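Local coordinates for protein phospho-furanose lactonase (Mycoplasma synoviae, PDB 3OVG) that hydrolyses phosphorylated furanose lactones, D-xylono- and L-arabino-1,4-lactone 5-phosphate, with the help of two zinc ions per subunit, at residues Arg277-Arg282 / Leu286-Gln291; Asp27-Asn32 / Phe293-Leu298. All blocks are in the same frame, centred on the assembly; numbering follows the deposited sequence.

Contact 1 (Arg277-Arg282 / Leu286-Gln291); sequences RILYQR and LTKGKQ. With PO4 (phosphate ion), chain I.
Leu279 and Lys290 make the closest apolar contact here. The two methyls of Leu279 meet the methylene chain of Lys290 at an oblique angle, with CD2 3.7 Å from Lys290 CD. Bends about CG-CD and CD-CE (147° and 49°) carry the lysine NZ on to a salt bridge with Asp164 of the second subunit. Lys288 extends the apolar patch: its CB lies 4.2 Å from Leu279 CD2, and its CG lies 4.3 Å from Ile278 CD1.

One direct hydrogen bond joins the backbones. Leu286 N donates to Arg282 O over 3.0 Å, with an angle of 148° at the hydrogen. This is the i to i+4 bond of helix 282-287. A water molecule donates to the same Arg282 O and to Lys290 O, so the carbonyl at the helix start is tied to strand 290-291. Gly289, with positive phi, is the C-prime residue of a Schellman motif that ends the helix.

Arg282 and Leu286 run alongside each other in the same direction. Arg282 NH2 comes 3.8 Å from Leu286 CD2. The charged end is held by Glu57 and by Glu351 of the second subunit.

The 277-282 segment also holds a phosphate ion. Tyr280 OH donates to phosphate O4 over 2.7 Å, at the ring edge and in its plane. Arg277 NH1 reaches O2 by a weak bond, and CB of Arg277 rests on one face of the tyrosine ring, toward the rim. Lys246 and Tyr247 also bind the ion. Arg277, Ile278, Leu279 and Tyr280 belong to the substrate site, so the ion probably marks where the 5-phosphate of the lactone binds, in the loop after strand 269-271 of the phosphotriesterase-family barrel.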
loop_
_atom_site.group_PDB
_atom_site.type_symbol
_atom_site.label_atom_id
_atom_site.label_comp_id
_atom_site.label_asym_id
_atom_site.label_seq_id
_atom_site.Cartn_x
_atom_site.Cartn_y
_atom_site.Cartn_z
ATOM N N ARG A 277 -14.999 -10.263 -14.208
ATOM C CA ARG A 277 -13.818 -10.737 -13.509
ATOM C C ARG A 277 -13.727 -12.236 -13.766
ATOM O O ARG A 277 -14.743 -12.902 -13.982
ATOM C CB ARG A 277 -13.929 -10.489 -11.998
ATOM C CG ARG A 277 -13.735 -9.039 -11.581
ATOM C CD ARG A 277 -13.848 -8.871 -10.073
ATOM N NE ARG A 277 -12.738 -9.543 -9.395
ATOM C CZ ARG A 277 -12.069 -9.031 -8.355
ATOM N NH1 ARG A 277 -12.383 -7.820 -7.881
ATOM N NH2 ARG A 277 -11.070 -9.726 -7.798
ATOM N N ILE A 278 -12.519 -12.776 -13.699
ATOM C CA ILE A 278 -12.295 -14.169 -14.057
ATOM C C ILE A 278 -13.096 -15.192 -13.218
ATOM O O ILE A 278 -13.454 -16.262 -13.730
ATOM C CB ILE A 278 -10.796 -14.470 -14.026
ATOM C CG1 ILE A 278 -10.414 -15.645 -14.955
ATOM C CG2 ILE A 278 -10.304 -14.608 -12.605
ATOM C CD1 ILE A 278 -8.892 -15.605 -15.358
ATOM N N LEU A 279 -13.394 -14.873 -11.958
ATOM C CA LEU A 279 -14.182 -15.798 -11.094
ATOM C C LEU A 279 -15.708 -15.638 -11.198
ATOM O O LEU A 279 -16.464 -16.220 -10.418
ATOM C CB LEU A 279 -13.759 -15.707 -9.624
ATOM C CG LEU A 279 -12.287 -16.068 -9.361
ATOM C CD1 LEU A 279 -11.964 -16.027 -7.868
ATOM C CD2 LEU A 279 -11.970 -17.458 -9.924
ATOM N N TYR A 280 -16.159 -14.843 -12.153
ATOM C CA TYR A 280 -17.583 -14.622 -12.351
ATOM C C TYR A 280 -18.139 -15.489 -13.478
ATOM O O TYR A 280 -19.293 -15.341 -13.862
ATOM C CB TYR A 280 -17.869 -13.125 -12.626
ATOM C CG TYR A 280 -17.607 -12.197 -11.441
ATOM C CD1 TYR A 280 -17.270 -12.707 -10.180
ATOM C CD2 TYR A 280 -17.769 -10.811 -11.568
ATOM C CE1 TYR A 280 -17.056 -11.850 -9.087
ATOM C CE2 TYR A 280 -17.575 -9.971 -10.503
ATOM C CZ TYR A 280 -17.217 -10.486 -9.266
ATOM O OH TYR A 280 -17.016 -9.625 -8.217
ATOM N N GLN A 281 -17.318 -16.400 -14.011
ATOM C CA GLN A 281 -17.818 -17.390 -14.959
ATOM C C GLN A 281 -17.390 -18.772 -14.502
ATOM O O GLN A 281 -16.335 -18.908 -13.897
ATOM C CB GLN A 281 -17.329 -17.101 -16.380
ATOM C CG GLN A 281 -17.917 -15.823 -16.919
ATOM C CD GLN A 281 -17.554 -15.578 -18.358
ATOM O OE1 GLN A 281 -17.271 -16.519 -19.109
ATOM N NE2 GLN A 281 -17.573 -14.304 -18.763
ATOM N N ARG A 282 -18.243 -19.772 -14.747
ATOM C CA ARG A 282 -17.999 -21.134 -14.293
ATOM C C ARG A 282 -16.746 -21.720 -14.948
ATOM O O ARG A 282 -15.853 -22.203 -14.270
ATOM C CB ARG A 282 -19.187 -22.028 -14.618
ATOM C CG ARG A 282 -19.141 -23.363 -13.875
ATOM C CD ARG A 282 -20.366 -24.241 -14.190
ATOM N NE ARG A 282 -20.183 -25.015 -15.430
ATOM C CZ ARG A 282 -19.480 -26.138 -15.505
ATOM N NH1 ARG A 282 -19.353 -26.783 -16.659
ATOM N NH2 ARG A 282 -18.905 -26.620 -14.416
ATOM N N LEU A 286 -12.980 -22.743 -13.480
ATOM C CA LEU A 286 -12.315 -24.026 -13.534
ATOM C C LEU A 286 -10.844 -23.887 -13.935
ATOM O O LEU A 286 -9.979 -24.598 -13.414
ATOM C CB LEU A 286 -13.056 -24.943 -14.502
ATOM C CG LEU A 286 -14.012 -26.047 -14.017
ATOM C CD1 LEU A 286 -14.502 -25.929 -12.591
ATOM C CD2 LEU A 286 -15.148 -26.270 -15.025
ATOM N N THR A 287 -10.549 -22.977 -14.862
ATOM C CA THR A 287 -9.145 -22.728 -15.249
ATOM C C THR A 287 -8.334 -22.247 -14.058
ATOM O O THR A 287 -7.096 -22.374 -14.029
ATOM C CB THR A 287 -9.003 -21.709 -16.418
ATOM O OG1 THR A 287 -9.311 -20.376 -15.978
ATOM C CG2 THR A 287 -9.915 -22.093 -17.589
ATOM N N LYS A 288 -9.006 -21.660 -13.072
ATOM C CA LYS A 288 -8.291 -21.210 -11.900
ATOM C C LYS A 288 -8.388 -22.219 -10.766
ATOM O O LYS A 288 -8.054 -21.897 -9.641
ATOM C CB LYS A 288 -8.811 -19.850 -11.442
ATOM C CG LYS A 288 -8.565 -18.730 -12.472
ATOM C CD LYS A 288 -7.084 -18.658 -12.889
ATOM C CE LYS A 288 -6.227 -17.949 -11.851
ATOM N NZ LYS A 288 -4.994 -17.366 -12.511
ATOM N N GLY A 289 -8.878 -23.425 -11.040
ATOM C CA GLY A 289 -8.956 -24.425 -9.988
ATOM C C GLY A 289 -10.080 -24.189 -8.995
ATOM O O GLY A 289 -9.982 -24.635 -7.869
ATOM N N LYS A 290 -11.166 -23.531 -9.417
ATOM C CA LYS A 290 -12.265 -23.251 -8.496
ATOM C C LYS A 290 -13.660 -23.515 -9.086
ATOM O O LYS A 290 -13.886 -23.365 -10.307
ATOM C CB LYS A 290 -12.228 -21.783 -8.063
ATOM C CG LYS A 290 -10.921 -21.259 -7.521
ATOM C CD LYS A 290 -11.063 -19.793 -7.210
ATOM C CE LYS A 290 -10.210 -19.354 -6.012
ATOM N NZ LYS A 290 -8.814 -19.804 -6.070
ATOM N N GLN A 291 -14.582 -23.889 -8.198
ATOM C CA GLN A 291 -16.011 -23.950 -8.499
ATOM C C GLN A 291 -16.601 -22.560 -8.272
ATOM O O GLN A 291 -16.499 -22.031 -7.152
ATOM C CB GLN A 291 -16.733 -24.919 -7.560
ATOM C CG GLN A 291 -18.212 -25.076 -7.936
ATOM C CD GLN A 291 -19.001 -25.952 -6.966
ATOM O OE1 GLN A 291 -18.586 -26.200 -5.845
ATOM N NE2 GLN A 291 -20.141 -26.428 -7.411
HETATM P P PO4 I . -16.609 -6.059 -9.182
HETATM O O1 PO4 I . -16.286 -6.303 -10.668
HETATM O O2 PO4 I . -15.334 -6.124 -8.307
HETATM O O3 PO4 I . -17.255 -4.675 -9.057
HETATM O O4 PO4 I . -17.643 -7.095 -8.747
HETATM O O HOH W 1 -16.271 -23.392 -11.818
#

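Contact 2 (Asp27-Asn32 / Phe293-Leu298); sequences DHFIKN and FGLAYL. With ZN (zinc ion), chain G.
Leu295 places one methyl beside a carboxylate and the other beside an aromatic ring. Its CD1 lies 3.7 Å from Asp27 OD2, and its CD2 lies 3.7 Å from Phe29 CZ. The leucine and aspartate side chains run antiparallel past one another. Against Phe29 the methyl comes in obliquely, near CZ and CE1. Leu295 CG stands anti to its carbonyl carbon (chi1 -79°), and the fork beyond it reaches both partners. All three residues are buried.

Asp27 is held by its other oxygen. OD1 accepts from His28 N over 2.9 Å with its anti lone pair, and also from Ala275 N. Phe29 is packed further by Phe55, Ile66 and Ile84. Ile66 also touches Leu295.

His28 faces the metal instead. Its NE2 binds the zinc ion at 2.3 Å, and its ND1 is hydrogen-bonded to Asp70, which should fix the rotation of the ring. CE of Lys31 lies 3.5 Å above one face of that ring, toward the rim. Lys31 NZ donates to a zinc-bound water over 2.7 Å. NZ also forms a salt bridge with Glu36 and a hydrogen bond with Gly276 O.

His26, Asp274 and the carbamylated Lys155 complete the site of this zinc. The paired histidines after strand 22-25 form the HxH metal motif of the amidohydrolase barrel.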
loop_
_atom_site.group_PDB
_atom_site.type_symbol
_atom_site.label_atom_id
_atom_site.label_comp_id
_atom_site.label_asym_id
_atom_site.label_seq_id
_atom_site.Cartn_x
_atom_site.Cartn_y
_atom_site.Cartn_z
ATOM N N ASP A 27 -22.193 -7.950 -20.602
ATOM C CA ASP A 27 -21.348 -9.031 -20.142
ATOM C C ASP A 27 -19.998 -9.016 -20.831
ATOM O O ASP A 27 -19.704 -8.087 -21.604
ATOM C CB ASP A 27 -22.067 -10.371 -20.334
ATOM C CG ASP A 27 -21.916 -11.270 -19.125
ATOM O OD1 ASP A 27 -20.787 -11.325 -18.591
ATOM O OD2 ASP A 27 -22.910 -11.896 -18.696
ATOM N N HIS A 28 -19.182 -10.036 -20.576
ATOM C CA HIS A 28 -17.812 -10.000 -21.036
ATOM C C HIS A 28 -17.343 -11.394 -21.290
ATOM O O HIS A 28 -17.876 -12.320 -20.722
ATOM C CB HIS A 28 -16.893 -9.362 -19.986
ATOM C CG HIS A 28 -17.295 -7.980 -19.624
ATOM N ND1 HIS A 28 -16.889 -6.883 -20.343
ATOM C CD2 HIS A 28 -18.129 -7.517 -18.664
ATOM C CE1 HIS A 28 -17.439 -5.798 -19.837
ATOM N NE2 HIS A 28 -18.205 -6.159 -18.822
ATOM N N PHE A 29 -16.312 -11.527 -22.116
ATOM C CA PHE A 29 -15.615 -12.793 -22.239
ATOM C C PHE A 29 -14.120 -12.552 -22.268
ATOM O O PHE A 29 -13.369 -13.138 -21.480
ATOM C CB PHE A 29 -16.065 -13.536 -23.495
ATOM C CG PHE A 29 -17.427 -14.150 -23.370
ATOM C CD1 PHE A 29 -17.667 -15.155 -22.440
ATOM C CD2 PHE A 29 -18.460 -13.740 -24.188
ATOM C CE1 PHE A 29 -18.961 -15.743 -22.317
ATOM C CE2 PHE A 29 -19.738 -14.316 -24.074
ATOM C CZ PHE A 29 -19.980 -15.330 -23.147
ATOM N N ILE A 30 -13.697 -11.696 -23.197
ATOM C CA ILE A 30 -12.303 -11.320 -23.321
ATOM C C ILE A 30 -12.080 -9.889 -22.823
ATOM O O ILE A 30 -12.748 -8.952 -23.275
ATOM C CB ILE A 30 -11.855 -11.414 -24.790
ATOM C CG1 ILE A 30 -12.161 -12.827 -25.339
ATOM C CG2 ILE A 30 -10.360 -11.029 -24.919
ATOM C CD1 ILE A 30 -11.311 -13.928 -24.726
ATOM N N LYS A 31 -11.154 -9.740 -21.881
ATOM C CA LYS A 31 -10.654 -8.451 -21.459
ATOM C C LYS A 31 -9.153 -8.532 -21.629
ATOM O O LYS A 31 -8.439 -9.220 -20.875
ATOM C CB LYS A 31 -11.018 -8.152 -19.998
ATOM C CG LYS A 31 -12.501 -7.778 -19.783
ATOM C CD LYS A 31 -12.791 -7.444 -18.279
ATOM C CE LYS A 31 -14.209 -6.847 -18.099
ATOM N NZ LYS A 31 -14.396 -6.235 -16.720
ATOM N N ASN A 32 -8.671 -7.845 -22.645
ATOM C CA ASN A 32 -7.286 -7.966 -23.041
ATOM C C ASN A 32 -6.484 -6.746 -22.565
ATOM O O ASN A 32 -6.382 -5.750 -23.264
ATOM C CB ASN A 32 -7.268 -8.111 -24.571
ATOM C CG ASN A 32 -5.890 -8.307 -25.127
ATOM O OD1 ASN A 32 -5.579 -7.839 -26.235
ATOM N ND2 ASN A 32 -5.049 -8.996 -24.381
ATOM N N PHE A 293 -19.922 -19.705 -9.949
ATOM C CA PHE A 293 -21.097 -19.599 -10.801
ATOM C C PHE A 293 -20.813 -18.641 -11.932
ATOM O O PHE A 293 -19.955 -17.765 -11.814
ATOM C CB PHE A 293 -22.323 -19.116 -10.007
ATOM C CG PHE A 293 -22.862 -20.149 -9.071
ATOM C CD1 PHE A 293 -23.334 -21.361 -9.568
ATOM C CD2 PHE A 293 -22.851 -19.942 -7.712
ATOM C CE1 PHE A 293 -23.795 -22.341 -8.709
ATOM C CE2 PHE A 293 -23.325 -20.921 -6.837
ATOM C CZ PHE A 293 -23.794 -22.115 -7.338
ATOM N N GLY A 294 -21.552 -18.795 -13.024
ATOM C CA GLY A 294 -21.430 -17.908 -14.173
ATOM C C GLY A 294 -22.774 -17.622 -14.837
ATOM O O GLY A 294 -23.795 -17.395 -14.157
ATOM N N LEU A 295 -22.788 -17.655 -16.163
ATOM C CA LEU A 295 -23.981 -17.305 -16.935
ATOM C C LEU A 295 -25.172 -18.242 -16.628
ATOM O O LEU A 295 -26.299 -17.777 -16.566
ATOM C CB LEU A 295 -23.657 -17.245 -18.445
ATOM C CG LEU A 295 -22.950 -16.002 -19.048
ATOM C CD1 LEU A 295 -21.912 -15.406 -18.140
ATOM C CD2 LEU A 295 -22.351 -16.244 -20.465
ATOM N N ALA A 296 -24.938 -19.533 -16.383
ATOM C CA ALA A 296 -26.056 -20.450 -16.157
ATOM C C ALA A 296 -26.834 -20.095 -14.888
ATOM O O ALA A 296 -28.032 -20.389 -14.776
ATOM C CB ALA A 296 -25.585 -21.923 -16.123
ATOM N N TYR A 297 -26.140 -19.483 -13.934
ATOM C CA TYR A 297 -26.743 -19.021 -12.674
ATOM C C TYR A 297 -27.989 -18.158 -12.907
ATOM O O TYR A 297 -28.945 -18.203 -12.103
ATOM C CB TYR A 297 -25.730 -18.213 -11.869
ATOM C CG TYR A 297 -26.158 -17.817 -10.445
ATOM C CD1 TYR A 297 -26.678 -16.561 -10.195
ATOM C CD2 TYR A 297 -25.980 -18.684 -9.352
ATOM C CE1 TYR A 297 -27.042 -16.170 -8.908
ATOM C CE2 TYR A 297 -26.346 -18.305 -8.058
ATOM C CZ TYR A 297 -26.891 -17.039 -7.854
ATOM O OH TYR A 297 -27.258 -16.593 -6.610
ATOM N N LEU A 298 -27.977 -17.371 -13.992
ATOM C CA LEU A 298 -29.119 -16.525 -14.316
ATOM C C LEU A 298 -30.398 -17.374 -14.339
ATOM O O LEU A 298 -31.392 -17.033 -13.706
ATOM C CB LEU A 298 -28.922 -15.802 -15.659
ATOM C CG LEU A 298 -30.162 -15.009 -16.100
ATOM C CD1 LEU A 298 -30.438 -13.909 -15.093
ATOM C CD2 LEU A 298 -30.032 -14.425 -17.495
HETATM ZN ZN ZN G . -18.979 -4.608 -17.326
HETATM O O HOH W 2 -16.735 -4.966 -16.271
HETATM O O HOH W 3 -19.096 -3.649 -15.180
#

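In the fold
Both contacts lie within the phosphotriesterase-family barrel, with centres about 10 Å apart. Contact 2 joins the loop after strand 22-25 to Leu295, in the segment that leads into helix 296-309. Contact 1 is nested within that long closure. It lies between strand 269-271 and helix 296-309, and its strand 290-291 precedes that helix. Gln281 of contact 1 touches contact 2: its OE1 lies 3.6 Å from Phe29 CD1. Contact 2 is buried beside the zinc. Contact 1 lies near the surface, where Arg282 and the 286-291 segment meet the second subunit. The substrate residues and the zinc ligand His28 lie in loops at the same end of the barrel, with the Ile278 side chain about 13 Å from a zinc ion.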